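Local coordinates for protein enoyl-CoA hydratase (Mycobacterium avium, PDB 3OC7) that probably catalyses the addition of water across the double bond of enoyl-CoA thioesters in fatty acid metabolism, as a crotonase-family enzyme, at residues 92-97 with 236-241; 112-117 with 194-199. One frame throughout, in Å; residues are numbered along the deposited sequence. Where two conformers were deposited one is given.

Contact 1 of 2, residues 92-97 with 236-241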
ATOM      1  N   GLU A  92     -30.385   5.467  -7.116  1.00 16.87           N
ATOM      2  CA  GLU A  92     -30.646   5.901  -5.738  0.50 17.18           C
ATOM      3  C   GLU A  92     -30.134   4.904  -4.698  1.00 16.71           C
ATOM      4  O   GLU A  92     -29.630   5.295  -3.644  1.00 16.60           O
ATOM      5  CB  GLU A  92     -32.138   6.164  -5.513  0.50 17.72           C
ATOM      6  CG  GLU A  92     -32.627   7.516  -6.014  0.50 19.64           C
ATOM      7  CD  GLU A  92     -31.674   8.662  -5.699  0.50 21.61           C
ATOM      8  OE1 GLU A  92     -31.319   8.881  -4.514  0.50 21.08           O
ATOM      9  OE2 GLU A  92     -31.288   9.358  -6.649  0.50 23.40           O
ATOM     10  N   ARG A  93     -30.268   3.603  -4.982  1.00 16.71           N
ATOM     11  CA  ARG A  93     -29.711   2.562  -4.091  1.00 16.08           C
ATOM     12  C   ARG A  93     -28.180   2.728  -3.923  1.00 14.65           C
ATOM     13  O   ARG A  93     -27.629   2.592  -2.804  1.00 14.13           O
ATOM     14  CB  ARG A  93     -30.036   1.133  -4.584  1.00 17.25           C
ATOM     15  CG  ARG A  93     -31.471   0.636  -4.349  1.00 21.39           C
ATOM     16  CD  ARG A  93     -31.535  -0.901  -4.445  1.00 24.35           C
ATOM     17  NE  ARG A  93     -31.100  -1.432  -5.744  1.00 26.07           N
ATOM     18  CZ  ARG A  93     -31.882  -1.522  -6.820  1.00 26.31           C
ATOM     19  NH1 ARG A  93     -33.141  -1.108  -6.769  1.00 27.10           N
ATOM     20  NH2 ARG A  93     -31.398  -2.018  -7.952  1.00 26.71           N
ATOM     21  N   ALA A  94     -27.494   2.999  -5.035  1.00 13.81           N
ATOM     22  CA  ALA A  94     -26.041   3.230  -5.012  1.00 12.77           C
ATOM     23  C   ALA A  94     -25.633   4.495  -4.238  1.00 12.29           C
ATOM     24  O   ALA A  94     -24.711   4.426  -3.395  1.00 10.82           O
ATOM     25  CB  ALA A  94     -25.477   3.262  -6.427  1.00 12.71           C
ATOM     26  N   ARG A  95     -26.337   5.614  -4.481  1.00 11.50           N
ATOM     27  CA  ARG A  95     -26.098   6.864  -3.720  1.00 11.59           C
ATOM     28  C   ARG A  95     -26.342   6.679  -2.203  1.00 11.43           C
ATOM     29  O   ARG A  95     -25.579   7.198  -1.375  1.00 11.93           O
ATOM     30  CB  ARG A  95     -26.929   8.055  -4.270  1.00 11.53           C
ATOM     31  CG  ARG A  95     -26.570   8.519  -5.691  1.00 12.14           C
ATOM     32  CD  ARG A  95     -27.300   9.830  -6.052  1.00 15.39           C
ATOM     33  NE  ARG A  95     -27.172  10.187  -7.470  1.00 14.86           N
ATOM     34  CZ  ARG A  95     -28.188  10.303  -8.329  1.00 14.89           C
ATOM     35  NH1 ARG A  95     -29.439  10.088  -7.930  1.00 15.94           N
ATOM     36  NH2 ARG A  95     -27.954  10.636  -9.599  1.00 15.32           N
ATOM     37  N   GLU A  96     -27.383   5.939  -1.841  1.00 11.52           N
ATOM     38  CA  GLU A  96     -27.685   5.621  -0.448  1.00 12.53           C
ATOM     39  C   GLU A  96     -26.592   4.770   0.249  1.00 11.56           C
ATOM     40  O   GLU A  96     -26.274   5.000   1.438  1.00 12.03           O
ATOM     41  CB  GLU A  96     -29.102   5.021  -0.335  1.00 13.87           C
ATOM     42  CG  GLU A  96     -30.186   6.113  -0.531  1.00 18.24           C
ATOM     43  CD  GLU A  96     -31.589   5.580  -0.806  1.00 23.30           C
ATOM     44  OE1 GLU A  96     -31.778   4.346  -0.831  1.00 27.48           O
ATOM     45  OE2 GLU A  96     -32.510   6.418  -0.998  1.00 26.41           O
ATOM     46  N   MET A  97     -25.999   3.821  -0.485  1.00 11.84           N
ATOM     47  CA  MET A  97     -24.843   3.074   0.010  1.00 12.15           C
ATOM     48  C   MET A  97     -23.621   3.978   0.259  1.00 11.49           C
ATOM     49  O   MET A  97     -22.996   3.887   1.328  1.00 11.68           O
ATOM     50  CB  MET A  97     -24.492   1.902  -0.929  1.00 12.83           C
ATOM     51  CG  MET A  97     -23.423   0.945  -0.361  1.00 15.89           C
ATOM     52  SD  MET A  97     -23.941   0.235   1.232  1.00 24.01           S
ATOM     53  CE  MET A  97     -22.408  -0.415   1.882  1.00 22.03           C
ATOM     54  N   ARG A 236     -20.053   9.426 -10.291  1.00 14.99           N
ATOM     55  CA  ARG A 236     -19.687   8.621 -11.466  0.50 15.17           C
ATOM     56  C   ARG A 236     -19.884   7.121 -11.215  1.00 14.71           C
ATOM     57  O   ARG A 236     -20.425   6.406 -12.078  1.00 15.29           O
ATOM     58  CB  ARG A 236     -18.245   8.922 -11.916  0.50 15.33           C
ATOM     59  CG  ARG A 236     -17.830   8.257 -13.231  0.50 18.01           C
ATOM     60  CD  ARG A 236     -16.380   8.552 -13.578  0.50 19.74           C
ATOM     61  NE  ARG A 236     -15.491   8.294 -12.450  0.50 21.37           N
ATOM     62  CZ  ARG A 236     -14.962   7.108 -12.169  0.50 21.68           C
ATOM     63  NH1 ARG A 236     -15.224   6.057 -12.935  0.50 21.84           N
ATOM     64  NH2 ARG A 236     -14.163   6.974 -11.122  0.50 21.61           N
ATOM     65  N   LEU A 237     -19.467   6.640 -10.033  1.00 13.51           N
ATOM     66  CA  LEU A 237     -19.639   5.224  -9.667  1.00 12.87           C
ATOM     67  C   LEU A 237     -21.105   4.799  -9.467  1.00 13.04           C
ATOM     68  O   LEU A 237     -21.469   3.670  -9.812  1.00 12.84           O
ATOM     69  CB  LEU A 237     -18.761   4.825  -8.461  1.00 12.72           C
ATOM     70  CG  LEU A 237     -17.230   4.863  -8.655  1.00 11.51           C
ATOM     71  CD1 LEU A 237     -16.546   4.736  -7.254  1.00 13.64           C
ATOM     72  CD2 LEU A 237     -16.708   3.791  -9.631  1.00 14.31           C
ATOM     73  N   ALA A 238     -21.938   5.701  -8.925  1.00 12.94           N
ATOM     74  CA  ALA A 238     -23.387   5.434  -8.796  1.00 12.83           C
ATOM     75  C   ALA A 238     -24.078   5.279 -10.167  1.00 12.98           C
ATOM     76  O   ALA A 238     -24.889   4.364 -10.356  1.00 13.56           O
ATOM     77  CB  ALA A 238     -24.089   6.538  -7.919  1.00 12.87           C
ATOM     78  N   GLU A 239     -23.730   6.145 -11.122  1.00 12.94           N
ATOM     79  CA  GLU A 239     -24.257   6.050 -12.507  1.00 13.85           C
ATOM     80  C   GLU A 239     -23.808   4.751 -13.213  1.00 13.90           C
ATOM     81  O   GLU A 239     -24.609   4.085 -13.891  1.00 14.59           O
ATOM     82  CB  GLU A 239     -23.900   7.315 -13.316  1.00 14.42           C
ATOM     83  CG  GLU A 239     -24.588   8.582 -12.761  1.00 16.43           C
ATOM     84  CD  GLU A 239     -24.216   9.881 -13.471  1.00 20.86           C
ATOM     85  OE1 GLU A 239     -23.715   9.850 -14.607  1.00 22.35           O
ATOM     86  OE2 GLU A 239     -24.444  10.956 -12.867  1.00 21.43           O
ATOM     87  N   GLU A 240     -22.538   4.371 -13.034  1.00 13.82           N
ATOM     88  CA  GLU A 240     -22.031   3.097 -13.569  1.00 13.75           C
ATOM     89  C   GLU A 240     -22.786   1.876 -13.011  1.00 14.03           C
ATOM     90  O   GLU A 240     -23.167   0.967 -13.769  1.00 13.54           O
ATOM     91  CB  GLU A 240     -20.514   2.966 -13.307  1.00 13.68           C
ATOM     92  CG  GLU A 240     -19.915   1.624 -13.770  1.00 16.65           C
ATOM     93  CD  GLU A 240     -18.405   1.496 -13.555  1.00 20.37           C
ATOM     94  OE1 GLU A 240     -17.741   2.467 -13.120  1.00 22.47           O
ATOM     95  OE2 GLU A 240     -17.874   0.398 -13.852  1.00 22.40           O
ATOM     96  N   SER A 241     -22.992   1.848 -11.693  1.00 13.55           N
ATOM     97  CA  SER A 241     -23.729   0.777 -11.008  0.70 13.70           C
ATOM     98  C   SER A 241     -25.116   0.563 -11.638  1.00 14.33           C
ATOM     99  O   SER A 241     -25.537  -0.569 -11.910  1.00 14.40           O
ATOM    100  CB  SER A 241     -23.865   1.119  -9.505  0.70 13.90           C
ATOM    101  OG  SER A 241     -24.545   0.109  -8.756  0.70 12.68           O
TER
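Ala94 and Ala238 meet methyl to methyl where helices 86-106 and 212-245 pass each other, their CB atoms 3.9 Å apart. The CB of Ala94 also sits 3.8 Å from CA of Ala238, so it lies directly against the facing backbone. With only methyl groups at the closest pair, Ala94 and Ala238, the axes of 92-97 and 236-241 approach to 8.5 Å, their directions 142° apart. Ser241, one turn beyond Ala238, borders one flank of this buried patch, its side chain modelled in two positions, while Ile154 from a loop packs on Ala94 as well.

The other flank is looser and polar. Arg95 touches with its aliphatic part alone: CG lies 3.9 Å from CB of Ala238. Beyond it the chain stays extended to NE, which forms a salt bridge with Glu235. The NH2 of Arg95 stops 4.8 Å short of OE2 of Glu239, too far for a bond, yet its charge probably eases the closeness of the Glu239 and Glu235 carboxylates. Leu237 packs instead on Leu221 of a second subunit. This is close, roughly antiparallel helix-helix packing with alanines at the nearest point, joining helix 86-106 of the crotonase fold to the long helix 212-245 near the C-terminus, which also contacts the neighbouring subunit.

Contact 2 of 2, residues 112-117 with 194-199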
ATOM      1  N   ILE A 112     -15.561   0.068  15.139  1.00  8.92           N
ATOM      2  CA  ILE A 112     -14.951  -1.274  15.076  1.00  8.85           C
ATOM      3  C   ILE A 112     -15.968  -2.353  14.642  1.00  9.41           C
ATOM      4  O   ILE A 112     -16.962  -2.592  15.346  1.00 10.37           O
ATOM      5  CB  ILE A 112     -14.323  -1.695  16.455  1.00  9.00           C
ATOM      6  CG1 ILE A 112     -13.396  -0.597  16.992  1.00  9.88           C
ATOM      7  CG2 ILE A 112     -13.609  -3.068  16.336  1.00  9.82           C
ATOM      8  CD1 ILE A 112     -12.862  -0.904  18.396  1.00 11.82           C
ATOM      9  N   ALA A 113     -15.721  -3.036  13.513  1.00  8.78           N
ATOM     10  CA  ALA A 113     -16.614  -4.148  13.094  1.00  9.23           C
ATOM     11  C   ALA A 113     -16.277  -5.461  13.821  1.00  9.23           C
ATOM     12  O   ALA A 113     -15.092  -5.845  13.953  1.00  9.23           O
ATOM     13  CB  ALA A 113     -16.553  -4.350  11.563  1.00 10.14           C
ATOM     14  N   ALA A 114     -17.329  -6.150  14.268  1.00  8.81           N
ATOM     15  CA  ALA A 114     -17.218  -7.477  14.911  1.00  9.37           C
ATOM     16  C   ALA A 114     -17.948  -8.528  14.045  1.00  9.79           C
ATOM     17  O   ALA A 114     -19.185  -8.637  14.101  1.00 11.00           O
ATOM     18  CB  ALA A 114     -17.775  -7.436  16.369  1.00 10.16           C
ATOM     19  N   ILE A 115     -17.172  -9.266  13.233  1.00  9.40           N
ATOM     20  CA  ILE A 115     -17.689 -10.169  12.186  1.00  9.95           C
ATOM     21  C   ILE A 115     -17.505 -11.643  12.608  1.00  9.98           C
ATOM     22  O   ILE A 115     -16.401 -12.040  12.941  1.00  9.64           O
ATOM     23  CB  ILE A 115     -16.926  -9.932  10.820  1.00  9.55           C
ATOM     24  CG1 ILE A 115     -16.971  -8.446  10.376  1.00  9.24           C
ATOM     25  CG2 ILE A 115     -17.403 -10.885   9.710  1.00  9.77           C
ATOM     26  CD1 ILE A 115     -15.765  -8.005   9.478  1.00 11.54           C
ATOM     27  N   ASP A 116     -18.582 -12.453  12.577  1.00 10.10           N
ATOM     28  CA  ASP A 116     -18.422 -13.945  12.674  1.00 12.19           C
ATOM     29  C   ASP A 116     -19.462 -14.654  11.784  1.00 12.49           C
ATOM     30  O   ASP A 116     -20.387 -15.347  12.272  1.00 13.48           O
ATOM     31  CB  ASP A 116     -18.453 -14.456  14.137  1.00 12.37           C
ATOM     32  CG  ASP A 116     -17.805 -15.834  14.302  1.00 16.23           C
ATOM     33  OD1 ASP A 116     -16.976 -16.247  13.449  1.00 16.14           O
ATOM     34  OD2 ASP A 116     -18.140 -16.531  15.298  1.00 22.91           O
ATOM     35  N   GLY A 117     -19.311 -14.479  10.474  1.00 12.29           N
ATOM     36  CA  GLY A 117     -20.295 -14.959   9.486  1.00 13.27           C
ATOM     37  C   GLY A 117     -19.959 -14.515   8.069  1.00 12.44           C
ATOM     38  O   GLY A 117     -18.899 -13.915   7.839  1.00 13.04           O
ATOM     39  N   GLU A 194      -9.604 -16.309  16.908  1.00 15.11           N
ATOM     40  CA  GLU A 194     -10.411 -17.486  17.294  1.00 16.79           C
ATOM     41  C   GLU A 194     -11.505 -17.146  18.328  1.00 16.37           C
ATOM     42  O   GLU A 194     -12.620 -17.679  18.243  1.00 16.83           O
ATOM     43  CB  GLU A 194      -9.540 -18.656  17.789  1.00 17.29           C
ATOM     44  CG  GLU A 194     -10.348 -19.983  17.951  1.00 20.07           C
ATOM     45  CD  GLU A 194      -9.508 -21.182  18.364  1.00 23.41           C
ATOM     46  OE1 GLU A 194      -8.800 -21.110  19.393  1.00 23.11           O
ATOM     47  OE2 GLU A 194      -9.582 -22.226  17.680  1.00 24.25           O
ATOM     48  N   ASP A 195     -11.180 -16.266  19.282  1.00 16.49           N
ATOM     49  CA  ASP A 195     -12.119 -15.769  20.299  1.00 16.22           C
ATOM     50  C   ASP A 195     -12.441 -14.296  19.977  1.00 15.60           C
ATOM     51  O   ASP A 195     -11.731 -13.376  20.423  1.00 16.61           O
ATOM     52  CB  ASP A 195     -11.502 -15.922  21.715  1.00 16.78           C
ATOM     53  CG  ASP A 195     -12.489 -15.607  22.868  1.00 16.93           C
ATOM     54  OD1 ASP A 195     -13.528 -14.931  22.690  1.00 17.27           O
ATOM     55  OD2 ASP A 195     -12.190 -16.042  24.009  1.00 21.03           O
ATOM     56  N   LEU A 196     -13.498 -14.079  19.191  1.00 15.10           N
ATOM     57  CA  LEU A 196     -13.927 -12.721  18.799  1.00 14.47           C
ATOM     58  C   LEU A 196     -14.234 -11.781  19.978  1.00 14.26           C
ATOM     59  O   LEU A 196     -13.782 -10.617  19.995  1.00 13.41           O
ATOM     60  CB  LEU A 196     -15.099 -12.759  17.802  1.00 14.53           C
ATOM     61  CG  LEU A 196     -15.709 -11.415  17.340  1.00 13.52           C
ATOM     62  CD1 LEU A 196     -14.747 -10.530  16.534  1.00 14.16           C
ATOM     63  CD2 LEU A 196     -17.009 -11.634  16.572  1.00 14.75           C
ATOM     64  N   ASP A 197     -14.995 -12.277  20.959  1.00 15.39           N
ATOM     65  CA  ASP A 197     -15.395 -11.453  22.122  1.00 16.11           C
ATOM     66  C   ASP A 197     -14.195 -10.939  22.945  1.00 15.61           C
ATOM     67  O   ASP A 197     -14.152  -9.757  23.349  1.00 15.68           O
ATOM     68  CB  ASP A 197     -16.369 -12.226  23.027  1.00 17.32           C
ATOM     69  CG  ASP A 197     -17.743 -12.436  22.385  1.00 19.35           C
ATOM     70  OD1 ASP A 197     -18.056 -11.785  21.361  1.00 21.68           O
ATOM     71  OD2 ASP A 197     -18.525 -13.252  22.917  1.00 23.83           O
ATOM     72  N   ALA A 198     -13.218 -11.815  23.182  1.00 15.44           N
ATOM     73  CA  ALA A 198     -12.001 -11.434  23.906  1.00 15.40           C
ATOM     74  C   ALA A 198     -11.176 -10.361  23.163  1.00 15.27           C
ATOM     75  O   ALA A 198     -10.641  -9.437  23.795  1.00 15.56           O
ATOM     76  CB  ALA A 198     -11.142 -12.672  24.198  1.00 16.91           C
ATOM     77  N   ALA A 199     -11.079 -10.483  21.834  1.00 14.43           N
ATOM     78  CA  ALA A 199     -10.325  -9.515  21.026  1.00 13.37           C
ATOM     79  C   ALA A 199     -10.997  -8.123  20.998  1.00 12.92           C
ATOM     80  O   ALA A 199     -10.321  -7.095  21.170  1.00 12.49           O
ATOM     81  CB  ALA A 199     -10.096 -10.070  19.601  1.00 14.14           C
TER
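Leu196 carries the whole contact through one branch, its CD2 methyl, which rests on the backbone where strand 111-115 ends. CD2 is 3.7 Å from the carbonyl O of Ile115 and 4.1 Å from C of Ala114, so it lies against main chain as much as against side chains. To one side of it stands CB of Asp116, at 4.0 Å; to the other is the methyl of Ala114, whose CB is slightly more distant at 4.3 Å. No hydrogen bond spans the two segments, and the contact is entirely one of van der Waals packing. With CG of Leu196 anti to the backbone N (chi1 177°), the CD2 branch is brought onto the strand end.

Around this core, Leu196 also packs on Val134 of the adjacent strand, while Ile200, one turn further along helix 196-208, reaches Ala114 and Ile112. The start of the helix is fixed by Asp195 at its N-cap: Ala198 N donates to Asp195 OD1 over 3.2 Å, meeting the oxygen from above the carboxylate plane. On the strand side, backbone bonds tie Ala114 to Leu61 and Ala113 to Val134. Past the strand end, Asp116 N is hydrogen-bonded to NE2 of His63 and the carbonyl O of Asp116 to NH2 of Arg138, which anchors the backbone beside the methyl. A helix laid over the parallel strands of the central sheet, here 58-63, 111-115 and 132-135, is characteristic of the alpha/beta core of the crotonase fold.

The two contacts lie on opposite sides of the chain's centre, each about 15 Å from it; their own centres are about 30 Å apart and their nearest atoms about 12 Å, so they do not touch. The chain nevertheless connects them at both ends: helix 86-106 of contact 1 leads into strand 111-115 of contact 2, and helix 196-208 is followed by helix 212-245. Contact 2 is thus nested inside the loop that contact 1 closes. Contact 1 has a second subunit beside it, whereas no other chain touches contact 2. By analogy with other crotonases, the glycine-rich stretch following 112-117 probably contributes to the active site.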